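Local coordinates for selenium-binding protein (Sulfolobus tokodaii, PDB 2ECE) that is of unknown function but, as a beta-propeller of the selenium-binding protein family, may bind selenium, at residues H74-N79 against S444-L449; L27-C32 against D43-V48; M385-R390 against G452-D457; T142-P147 against A190-W195. All blocks are in the same frame, centred on the assembly; numbering follows the deposited sequence.

Interaction 1. Residues H74-N79 against S444-L449; sequences HHFGWN and SHQVRL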
# COMPACT_ATOMS: atom_id res chain seq x y z
N HIS A 74 -2.42 8.93 1.94
CA HIS A 74 -2.58 7.49 2.08
C HIS A 74 -1.34 6.74 1.54
O HIS A 74 -0.37 6.49 2.26
CB HIS A 74 -3.80 7.18 1.26
CG HIS A 74 -4.39 5.82 1.46
ND1 HIS A 74 -5.34 5.57 2.42
CD2 HIS A 74 -4.28 4.69 0.73
CE1 HIS A 74 -5.80 4.33 2.28
NE2 HIS A 74 -5.17 3.78 1.26
N HIS A 75 -1.28 6.67 0.22
CA HIS A 75 -0.20 5.98 -0.47
C HIS A 75 0.58 7.03 -1.25
O HIS A 75 0.02 8.06 -1.63
CB HIS A 75 -0.74 4.92 -1.47
CG HIS A 75 -1.07 3.59 -0.85
ND1 HIS A 75 -1.28 3.42 0.50
CD2 HIS A 75 -1.23 2.36 -1.41
CE1 HIS A 75 -1.56 2.15 0.75
NE2 HIS A 75 -1.54 1.49 -0.39
N PHE A 76 1.87 6.79 -1.45
CA PHE A 76 2.70 7.71 -2.23
C PHE A 76 3.91 6.96 -2.79
O PHE A 76 4.18 5.83 -2.41
CB PHE A 76 3.15 8.94 -1.42
CG PHE A 76 4.09 8.64 -0.27
CD1 PHE A 76 3.62 8.05 0.89
CD2 PHE A 76 5.44 8.97 -0.36
CE1 PHE A 76 4.48 7.79 1.96
CE2 PHE A 76 6.32 8.71 0.70
CZ PHE A 76 5.84 8.12 1.87
N GLY A 77 4.65 7.59 -3.70
CA GLY A 77 5.80 6.92 -4.27
C GLY A 77 6.82 7.88 -4.85
O GLY A 77 6.68 9.09 -4.74
N TRP A 78 7.87 7.32 -5.45
CA TRP A 78 8.93 8.11 -6.05
C TRP A 78 8.66 8.45 -7.51
O TRP A 78 7.92 7.75 -8.19
CB TRP A 78 10.26 7.36 -5.98
CG TRP A 78 10.71 7.05 -4.60
CD1 TRP A 78 10.54 5.89 -3.92
CD2 TRP A 78 11.47 7.92 -3.74
NE1 TRP A 78 11.15 5.96 -2.69
CE2 TRP A 78 11.73 7.20 -2.56
CE3 TRP A 78 11.95 9.23 -3.86
CZ2 TRP A 78 12.46 7.75 -1.50
CZ3 TRP A 78 12.67 9.77 -2.80
CH2 TRP A 78 12.92 9.03 -1.64
N ASN A 79 9.28 9.53 -7.98
CA ASN A 79 9.13 9.95 -9.37
C ASN A 79 9.83 8.93 -10.28
O ASN A 79 9.37 8.67 -11.39
CB ASN A 79 9.76 11.33 -9.58
CG ASN A 79 11.27 11.32 -9.40
OD1 ASN A 79 11.76 11.03 -8.31
ND2 ASN A 79 12.00 11.64 -10.46
N SER A 444 -0.98 7.42 10.90
CA SER A 444 0.07 7.08 9.94
C SER A 444 -0.35 6.04 8.90
O SER A 444 -1.11 5.12 9.20
CB SER A 444 1.31 6.59 10.69
OG SER A 444 0.98 5.57 11.62
N HIS A 445 0.14 6.20 7.67
CA HIS A 445 -0.19 5.26 6.61
C HIS A 445 1.04 4.68 5.91
O HIS A 445 1.90 4.07 6.56
CB HIS A 445 -1.13 5.92 5.59
CG HIS A 445 -2.03 4.95 4.88
ND1 HIS A 445 -3.29 4.63 5.35
CD2 HIS A 445 -1.82 4.15 3.81
CE1 HIS A 445 -3.81 3.68 4.60
NE2 HIS A 445 -2.94 3.37 3.65
N GLN A 446 1.16 4.87 4.61
CA GLN A 446 2.29 4.27 3.89
C GLN A 446 3.67 4.78 4.27
O GLN A 446 3.86 5.95 4.59
CB GLN A 446 2.10 4.40 2.38
CG GLN A 446 3.11 3.54 1.60
CD GLN A 446 2.65 3.26 0.19
OE1 GLN A 446 2.32 4.18 -0.57
NE2 GLN A 446 2.63 1.99 -0.18
N VAL A 447 4.63 3.87 4.24
CA VAL A 447 6.01 4.18 4.57
C VAL A 447 6.90 3.94 3.36
O VAL A 447 6.78 2.92 2.68
CB VAL A 447 6.50 3.29 5.74
CG1 VAL A 447 7.99 3.49 5.98
CG2 VAL A 447 5.72 3.62 7.00
N ARG A 448 7.79 4.89 3.07
CA ARG A 448 8.73 4.74 1.96
C ARG A 448 10.12 4.93 2.55
O ARG A 448 10.42 5.97 3.13
CB ARG A 448 8.49 5.77 0.85
CG ARG A 448 7.87 5.16 -0.43
CD ARG A 448 6.39 4.83 -0.23
NE ARG A 448 5.84 3.94 -1.26
CZ ARG A 448 6.03 2.62 -1.30
NH1 ARG A 448 6.76 2.03 -0.37
NH2 ARG A 448 5.48 1.90 -2.26
N LEU A 449 10.97 3.92 2.40
CA LEU A 449 12.32 3.98 2.94
C LEU A 449 13.29 4.64 1.95
O LEU A 449 13.24 4.38 0.75
CB LEU A 449 12.81 2.57 3.28
CG LEU A 449 11.88 1.75 4.18
CD1 LEU A 449 12.44 0.34 4.34
CD2 LEU A 449 11.74 2.44 5.54
O HOH W 1 11.25 3.89 -0.93
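Gln446 and Arg448 grip Phe76 by its backbone N and its carbonyl O. Gln446 CG stands anti to the backbone N (chi1 -168°) and the chain runs on extended, so that OE1 accepts from Phe76 N at 2.8 Å, in the carbonyl plane of the amide. Arg448 NE donates to Phe76 O at 2.8 Å, with the oxygen close to the guanidinium plane. A single backbone bond links the segments, Gln446 N to His74 O at 3.2 Å. If a leucine stood in place of Arg448, Phe76 O would probably lose this donor, and Asp453 its salt-bridge partner. Aromatic contacts come next: the His74 ring stacks face to face on that of His445, centroids 3.7 Å apart and planes at 28°, though the fine detail of the spacing is doubtful, while His75 meets His445 rim to rim and gives its NE2 to Glu255. Arg448 CD lies over the face of the Phe76 ring, 4.0 Å from its centroid, a CH-pi contact. A water accepts from Trp78 NE1 and donates to Leu449 O. Strands 77-78 and 443-449 are the innermost of two adjoining blades, and the contact lies where these meet in the beta-propeller.

Interaction 2. Residues L27-C32 against D43-V48; sequences LAYVAC and DFIAVV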
# COMPACT_ATOMS: atom_id res chain seq x y z
N LEU A 27 16.49 6.68 6.44
CA LEU A 27 15.26 7.38 6.78
C LEU A 27 14.01 6.66 6.31
O LEU A 27 14.05 5.82 5.42
CB LEU A 27 15.25 8.77 6.15
CG LEU A 27 16.45 9.68 6.39
CD1 LEU A 27 16.46 10.77 5.33
CD2 LEU A 27 16.38 10.26 7.80
N ALA A 28 12.89 7.05 6.91
CA ALA A 28 11.59 6.50 6.58
C ALA A 28 10.62 7.67 6.43
O ALA A 28 10.41 8.44 7.36
CB ALA A 28 11.11 5.57 7.68
N TYR A 29 10.07 7.82 5.23
CA TYR A 29 9.11 8.89 4.99
C TYR A 29 7.75 8.26 5.28
O TYR A 29 7.45 7.17 4.80
CB TYR A 29 9.21 9.35 3.53
CG TYR A 29 10.56 9.96 3.20
CD1 TYR A 29 10.96 11.16 3.78
CD2 TYR A 29 11.44 9.33 2.32
CE1 TYR A 29 12.21 11.73 3.48
CE2 TYR A 29 12.69 9.89 2.01
CZ TYR A 29 13.06 11.09 2.60
OH TYR A 29 14.27 11.66 2.28
N VAL A 30 6.93 8.95 6.06
CA VAL A 30 5.63 8.40 6.42
C VAL A 30 4.47 9.34 6.12
O VAL A 30 4.47 10.50 6.53
CB VAL A 30 5.60 8.03 7.92
CG1 VAL A 30 4.31 7.28 8.26
CG2 VAL A 30 6.83 7.17 8.26
N ALA A 31 3.47 8.83 5.40
CA ALA A 31 2.30 9.62 5.08
C ALA A 31 1.46 9.70 6.35
O ALA A 31 1.00 8.67 6.85
CB ALA A 31 1.52 8.96 3.96
N CYS A 32 1.26 10.91 6.86
CA CYS A 32 0.47 11.11 8.08
C CYS A 32 -0.74 12.00 7.84
O CYS A 32 -0.70 12.90 7.00
CB CYS A 32 1.35 11.72 9.17
SG CYS A 32 2.66 10.61 9.72
N ASP A 43 -2.59 17.47 6.56
CA ASP A 43 -1.91 16.18 6.64
C ASP A 43 -0.45 16.54 6.38
O ASP A 43 -0.14 17.69 6.05
CB ASP A 43 -2.45 15.22 5.58
CG ASP A 43 -3.91 14.86 5.82
OD1 ASP A 43 -4.44 15.19 6.90
OD2 ASP A 43 -4.53 14.23 4.93
N PHE A 44 0.46 15.58 6.52
CA PHE A 44 1.88 15.86 6.32
C PHE A 44 2.70 14.60 6.10
O PHE A 44 2.25 13.49 6.37
CB PHE A 44 2.44 16.59 7.55
CG PHE A 44 2.31 15.80 8.84
CD1 PHE A 44 3.37 15.03 9.32
CD2 PHE A 44 1.11 15.82 9.56
CE1 PHE A 44 3.25 14.31 10.51
CE2 PHE A 44 0.98 15.10 10.75
CZ PHE A 44 2.06 14.34 11.23
N ILE A 45 3.91 14.79 5.61
CA ILE A 45 4.84 13.69 5.39
C ILE A 45 5.84 13.81 6.54
O ILE A 45 6.46 14.85 6.73
CB ILE A 45 5.62 13.82 4.06
CG1 ILE A 45 4.70 13.47 2.88
CG2 ILE A 45 6.84 12.89 4.08
CD1 ILE A 45 4.35 12.00 2.79
N ALA A 46 5.97 12.74 7.31
CA ALA A 46 6.90 12.77 8.42
C ALA A 46 8.21 12.12 8.01
O ALA A 46 8.21 11.12 7.29
CB ALA A 46 6.32 12.04 9.62
N VAL A 47 9.32 12.71 8.45
CA VAL A 47 10.63 12.17 8.15
C VAL A 47 11.14 11.52 9.44
O VAL A 47 11.41 12.21 10.42
CB VAL A 47 11.62 13.27 7.71
CG1 VAL A 47 12.96 12.65 7.37
CG2 VAL A 47 11.06 14.02 6.51
N VAL A 48 11.25 10.20 9.43
CA VAL A 48 11.70 9.45 10.59
C VAL A 48 13.12 8.91 10.42
O VAL A 48 13.44 8.26 9.41
CB VAL A 48 10.76 8.26 10.89
CG1 VAL A 48 11.27 7.46 12.07
CG2 VAL A 48 9.35 8.78 11.18
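Segments 27-32 and 44-48 pair as an antiparallel hairpin, their axes 4.6 Å apart at closest and their directions 154° apart, with paired N-H to C=O bonds at the hydrogen-bonded pairs Ala28-Val48, Val30-Ala46 and Cys32-Phe44. These six residues share one face of the sheet, and its most intimate contact is at the Cys32-Phe44 end. Phe44 CG sits between the backbone N and the carbonyl carbon (chi1 60°), a torsion that lays the ring across the neighbouring strand. Cys32 CB comes up over one face of that ring, 3.5 Å from its centroid and 19° off the normal, a CH-pi contact; the sulfur approaches more obliquely and also touches Ala46, SG to CB 3.9 Å. An alanine at Phe44 would take away the whole ring and is likely to leave Cys32 CB without its cover on that side. Further along, Val30 CG2 meets Val48 CG2 at 4.2 Å. The hairpin, strands 27-33 and 44-49 in full, belongs to the blade that closes the propeller: strand 443-449, from near the C-terminus, pairs with strand 27-33 on its other side, the "velcro" closure of this fold, while strand 60-65 lies beyond 44-49. On the opposite face Tyr29 and Val47 run alongside each other in the same direction, with Val47 CG2 at the ring edge, 4.0 Å from Tyr29 CD1. The phenol OH goes on to the carbonyl of Pro117. Ile45 reaches back across the strand, its CD1 3.9 Å from Ala31 CA. Separately, Leu27 CD2 touches Val47 CG1 at 4.2 Å.

Interaction 3. Residues M385-R390 against G452-D457; sequences MLEISR and GDASSD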
# COMPACT_ATOMS: atom_id res chain seq x y z
N MET A 385 -0.67 -0.82 7.15
CA MET A 385 0.37 -0.78 6.12
C MET A 385 1.67 -1.36 6.65
O MET A 385 2.00 -1.20 7.83
CB MET A 385 0.62 0.65 5.63
CG MET A 385 -0.41 1.17 4.66
SD MET A 385 -0.86 0.01 3.36
CE MET A 385 0.62 0.02 2.32
N LEU A 386 2.39 -2.04 5.77
CA LEU A 386 3.67 -2.65 6.11
C LEU A 386 4.69 -2.25 5.06
O LEU A 386 4.34 -1.92 3.93
CB LEU A 386 3.57 -4.19 6.07
CG LEU A 386 2.50 -4.93 6.87
CD1 LEU A 386 2.47 -6.40 6.45
CD2 LEU A 386 2.81 -4.80 8.36
N GLU A 387 5.96 -2.27 5.44
CA GLU A 387 7.01 -2.00 4.47
C GLU A 387 8.25 -2.75 4.93
O GLU A 387 8.55 -2.79 6.13
CB GLU A 387 7.30 -0.52 4.32
CG GLU A 387 8.07 -0.26 3.03
CD GLU A 387 7.53 -1.10 1.88
OE1 GLU A 387 6.50 -0.71 1.28
OE2 GLU A 387 8.12 -2.17 1.59
N ILE A 388 8.97 -3.34 3.99
CA ILE A 388 10.15 -4.14 4.31
C ILE A 388 11.43 -3.56 3.75
O ILE A 388 11.47 -3.09 2.61
CB ILE A 388 10.01 -5.56 3.73
CG1 ILE A 388 8.59 -6.09 3.95
CG2 ILE A 388 11.03 -6.48 4.38
CD1 ILE A 388 8.22 -7.26 3.03
N SER A 389 12.49 -3.60 4.55
CA SER A 389 13.78 -3.10 4.10
C SER A 389 14.21 -4.00 2.95
O SER A 389 13.75 -5.13 2.82
CB SER A 389 14.80 -3.18 5.24
OG SER A 389 14.88 -4.50 5.75
N ARG A 390 15.10 -3.50 2.10
CA ARG A 390 15.57 -4.28 0.97
C ARG A 390 16.30 -5.55 1.40
O ARG A 390 16.18 -6.58 0.74
CB ARG A 390 16.47 -3.43 0.07
CG ARG A 390 15.67 -2.60 -0.93
CD ARG A 390 16.50 -1.60 -1.71
NE ARG A 390 17.01 -0.52 -0.87
CZ ARG A 390 18.18 -0.54 -0.25
NH1 ARG A 390 18.98 -1.59 -0.37
NH2 ARG A 390 18.56 0.49 0.49
N GLY A 452 14.73 3.19 -1.49
CA GLY A 452 13.85 2.15 -2.00
C GLY A 452 13.53 1.06 -1.00
O GLY A 452 14.28 0.83 -0.05
N ASP A 453 12.40 0.38 -1.20
CA ASP A 453 11.98 -0.70 -0.32
C ASP A 453 11.32 -1.81 -1.12
O ASP A 453 11.43 -1.85 -2.35
CB ASP A 453 11.02 -0.17 0.75
CG ASP A 453 9.92 0.70 0.17
OD1 ASP A 453 9.17 0.19 -0.67
OD2 ASP A 453 9.81 1.88 0.56
N ALA A 454 10.64 -2.72 -0.43
CA ALA A 454 10.00 -3.86 -1.07
C ALA A 454 8.74 -3.60 -1.89
O ALA A 454 8.26 -4.51 -2.57
CB ALA A 454 9.72 -4.93 -0.02
N SER A 455 8.18 -2.39 -1.84
CA SER A 455 6.97 -2.12 -2.61
C SER A 455 7.07 -0.85 -3.44
O SER A 455 6.10 -0.43 -4.07
CB SER A 455 5.75 -2.01 -1.69
OG SER A 455 5.71 -0.76 -1.02
N SER A 456 8.26 -0.25 -3.46
CA SER A 456 8.47 0.98 -4.20
C SER A 456 9.08 0.80 -5.59
O SER A 456 8.88 1.65 -6.46
CB SER A 456 9.39 1.90 -3.40
OG SER A 456 10.70 1.35 -3.34
N ASP A 457 9.82 -0.30 -5.78
CA ASP A 457 10.51 -0.57 -7.04
C ASP A 457 10.15 -1.88 -7.72
O ASP A 457 9.83 -2.87 -7.07
CB ASP A 457 12.02 -0.60 -6.82
CG ASP A 457 12.60 0.75 -6.46
OD1 ASP A 457 12.04 1.42 -5.57
OD2 ASP A 457 13.63 1.12 -7.06
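Glu387 and Asp453 lay their carboxylates one over the other, planes 13° apart, although the two side chains cross at about a right angle; Glu387 CD comes within 3.3 Å of Asp453 OD1. Glu387 starts with CG anti to the backbone N and then bends at chi2 (41°), which folds the acid back along its own strand. There OE2 accepts from Ile388 N at 2.8 Å, the donor standing above the carboxylate plane, while OE1 accepts from the hydroxyl of Ser455; that bond is modelled very short, and its exact length is doubtful. Asp453 is fixed from its own side. Its OD1 takes Ser455 N on the anti lone pair at 3.0 Å, an Asx turn, and Asp453 N donates to Ser456 OG, which in turn donates to Asp457 OD1. Flanking these acids, Ala454 N gives a bond to Ile388 O at 3.2 Å, in the carbonyl plane, and Ile388 CB packs on Ala454 CB at 3.8 Å. Arg390, bent at chi3, closes the far end: NE reaches Gly452 O at 3.2 Å but from well above the carbonyl plane, and its NH1 and NH2 turn to the carbonyls of Ala19 and Pro23. At the backbone angles of Gly452 a side chain would collide with the carbonyl oxygen of the residue before it. Two stacked, buried carboxylates would be expected to raise each other's hold on a proton, an effect that the salt bridge from Arg448 NH1 to Asp453 OD1 and the donors pointed at their oxygens probably offset. Polar bonds, more than apolar packing, hold strand 386-388 to the 452-457 loop.

Interaction 4. Residues T142-P147 against A190-W195; sequences TVHCGP and AYDFWW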
# COMPACT_ATOMS: atom_id res chain seq x y z
N THR A 142 -2.78 4.66 -5.41
CA THR A 142 -1.43 4.13 -5.64
C THR A 142 -0.55 4.90 -6.62
O THR A 142 -1.02 5.34 -7.67
CB THR A 142 -1.50 2.66 -6.13
OG1 THR A 142 -2.26 1.88 -5.19
CG2 THR A 142 -0.08 2.06 -6.29
N VAL A 143 0.73 5.05 -6.28
CA VAL A 143 1.69 5.71 -7.15
C VAL A 143 2.83 4.73 -7.45
O VAL A 143 3.40 4.14 -6.53
CB VAL A 143 2.34 6.94 -6.49
CG1 VAL A 143 3.37 7.55 -7.44
CG2 VAL A 143 1.28 7.96 -6.13
N HIS A 144 3.15 4.56 -8.73
CA HIS A 144 4.24 3.69 -9.14
C HIS A 144 5.12 4.39 -10.17
O HIS A 144 4.62 5.05 -11.07
CB HIS A 144 3.70 2.38 -9.74
CG HIS A 144 3.36 1.34 -8.71
ND1 HIS A 144 4.26 0.93 -7.75
CD2 HIS A 144 2.23 0.63 -8.50
CE1 HIS A 144 3.70 0.01 -6.99
NE2 HIS A 144 2.47 -0.19 -7.42
N CYS A 145 6.44 4.24 -10.01
CA CYS A 145 7.41 4.84 -10.93
C CYS A 145 7.67 3.87 -12.08
O CYS A 145 8.20 2.78 -11.88
CB CYS A 145 8.73 5.16 -10.18
SG CYS A 145 9.08 3.98 -8.83
N GLY A 146 7.28 4.26 -13.29
CA GLY A 146 7.49 3.40 -14.44
C GLY A 146 8.67 3.89 -15.26
O GLY A 146 9.21 4.97 -14.99
N PRO A 147 9.11 3.12 -16.27
CA PRO A 147 10.24 3.52 -17.11
C PRO A 147 9.90 4.75 -17.94
O PRO A 147 10.72 5.65 -18.12
CB PRO A 147 10.45 2.30 -18.02
CG PRO A 147 9.78 1.17 -17.29
CD PRO A 147 8.57 1.83 -16.71
N ALA A 190 -11.68 0.12 -9.17
CA ALA A 190 -10.22 0.18 -9.13
C ALA A 190 -9.77 0.29 -7.68
O ALA A 190 -10.59 0.39 -6.76
CB ALA A 190 -9.72 1.41 -9.92
N TYR A 191 -8.45 0.24 -7.48
CA TYR A 191 -7.86 0.42 -6.15
C TYR A 191 -6.33 0.46 -6.25
O TYR A 191 -5.73 1.53 -6.23
CB TYR A 191 -8.23 -0.73 -5.23
CG TYR A 191 -7.67 -0.57 -3.83
CD1 TYR A 191 -6.55 -1.29 -3.39
CD2 TYR A 191 -8.24 0.36 -2.96
CE1 TYR A 191 -6.01 -1.06 -2.11
CE2 TYR A 191 -7.71 0.59 -1.69
CZ TYR A 191 -6.60 -0.11 -1.28
OH TYR A 191 -6.09 0.13 -0.02
N ASP A 192 -5.75 -0.68 -6.58
CA ASP A 192 -4.29 -0.77 -6.67
C ASP A 192 -3.91 -1.32 -8.03
O ASP A 192 -4.78 -1.71 -8.82
CB ASP A 192 -3.73 -1.68 -5.55
CG ASP A 192 -2.21 -1.67 -5.50
OD1 ASP A 192 -1.61 -0.58 -5.65
OD2 ASP A 192 -1.60 -2.75 -5.29
N PHE A 193 -2.62 -1.33 -8.32
CA PHE A 193 -2.13 -1.84 -9.59
C PHE A 193 -0.63 -1.99 -9.51
O PHE A 193 0.02 -1.38 -8.68
CB PHE A 193 -2.45 -0.87 -10.75
CG PHE A 193 -1.52 0.34 -10.80
CD1 PHE A 193 -1.74 1.44 -9.98
CD2 PHE A 193 -0.43 0.35 -11.67
CE1 PHE A 193 -0.88 2.55 -10.02
CE2 PHE A 193 0.44 1.46 -11.72
CZ PHE A 193 0.22 2.56 -10.89
N TRP A 194 -0.10 -2.84 -10.37
CA TRP A 194 1.34 -2.99 -10.49
C TRP A 194 1.62 -3.70 -11.81
O TRP A 194 0.73 -3.80 -12.65
CB TRP A 194 1.99 -3.72 -9.31
CG TRP A 194 3.38 -3.15 -9.09
CD1 TRP A 194 4.09 -2.40 -9.98
CD2 TRP A 194 4.21 -3.27 -7.92
NE1 TRP A 194 5.30 -2.03 -9.45
CE2 TRP A 194 5.40 -2.55 -8.19
CE3 TRP A 194 4.07 -3.90 -6.67
CZ2 TRP A 194 6.45 -2.45 -7.26
CZ3 TRP A 194 5.12 -3.79 -5.74
CH2 TRP A 194 6.29 -3.07 -6.05
N TRP A 195 2.83 -4.20 -11.99
CA TRP A 195 3.14 -4.80 -13.27
C TRP A 195 4.35 -5.73 -13.25
O TRP A 195 5.05 -5.87 -12.24
CB TRP A 195 3.40 -3.66 -14.27
CG TRP A 195 4.35 -2.57 -13.72
CD1 TRP A 195 5.53 -2.77 -13.05
CD2 TRP A 195 4.18 -1.13 -13.79
NE1 TRP A 195 6.10 -1.57 -12.71
CE2 TRP A 195 5.30 -0.55 -13.14
CE3 TRP A 195 3.20 -0.29 -14.33
CZ2 TRP A 195 5.46 0.84 -13.03
CZ3 TRP A 195 3.37 1.11 -14.22
CH2 TRP A 195 4.49 1.65 -13.57
O HOH W 2 0.99 -2.23 -5.84
O HOH W 3 7.93 0.22 -10.51
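His144 is wedged among the aromatic residues of 193-195, and this is where the contact is tightest. One face of its ring stacks on the five-membered ring of Trp194, centroids 3.6 Å apart and planes at 16°, while its edge is turned to the face of Phe193 in a T-shaped pair with planes at 87°. CG anti to the carbonyl carbon swings the imidazole into this slot. Beside it, Gly146 CA lies 3.6 Å from Trp195 CH2, where a CB would clash with the indole. At the other end the fit is polar: Thr142 OG1 donates to Asp192 OD1 at 2.6 Å, on the anti side of the carboxylate. The looser parts are bridged by water. One molecule lies 3.0 Å from His144 NE2 and sits 2.7 Å from Asp192 OD2, to which it can donate; another donates to Cys145 O and is met only weakly by Trp195 NE1, whose stronger partner is Ser458. Strands 142-145 and 193-195 run 19° from parallel with axes 8.0 Å apart, too far for sheet pairing, as innermost strands of successive blades do. Behind them Cys145 is disulfide-bonded to Cys81, Val143 packs on strand 97-101, and Trp194 leans on strand 250-258.

In the fold
All four contacts are buried, so their chemistry follows their place in the propeller, not any division into core and surface. Interaction 2 lies farthest out, its centre about 15 Å from that of the chain, and alone consists of regular sheet pairing with apolar faces. Interactions 1 and 4 each join innermost strands of adjoining blades and rely on rings, side-chain bonds and water. Interaction 3, also near the centre, is dominated by acids and hydroxyls. Strand 443-449 links interactions 1 and 2 within one sheet, Arg448 ties interaction 1 to interaction 3, and the 452-457 loop carries on to Trp194 and Cys145 of interaction 4.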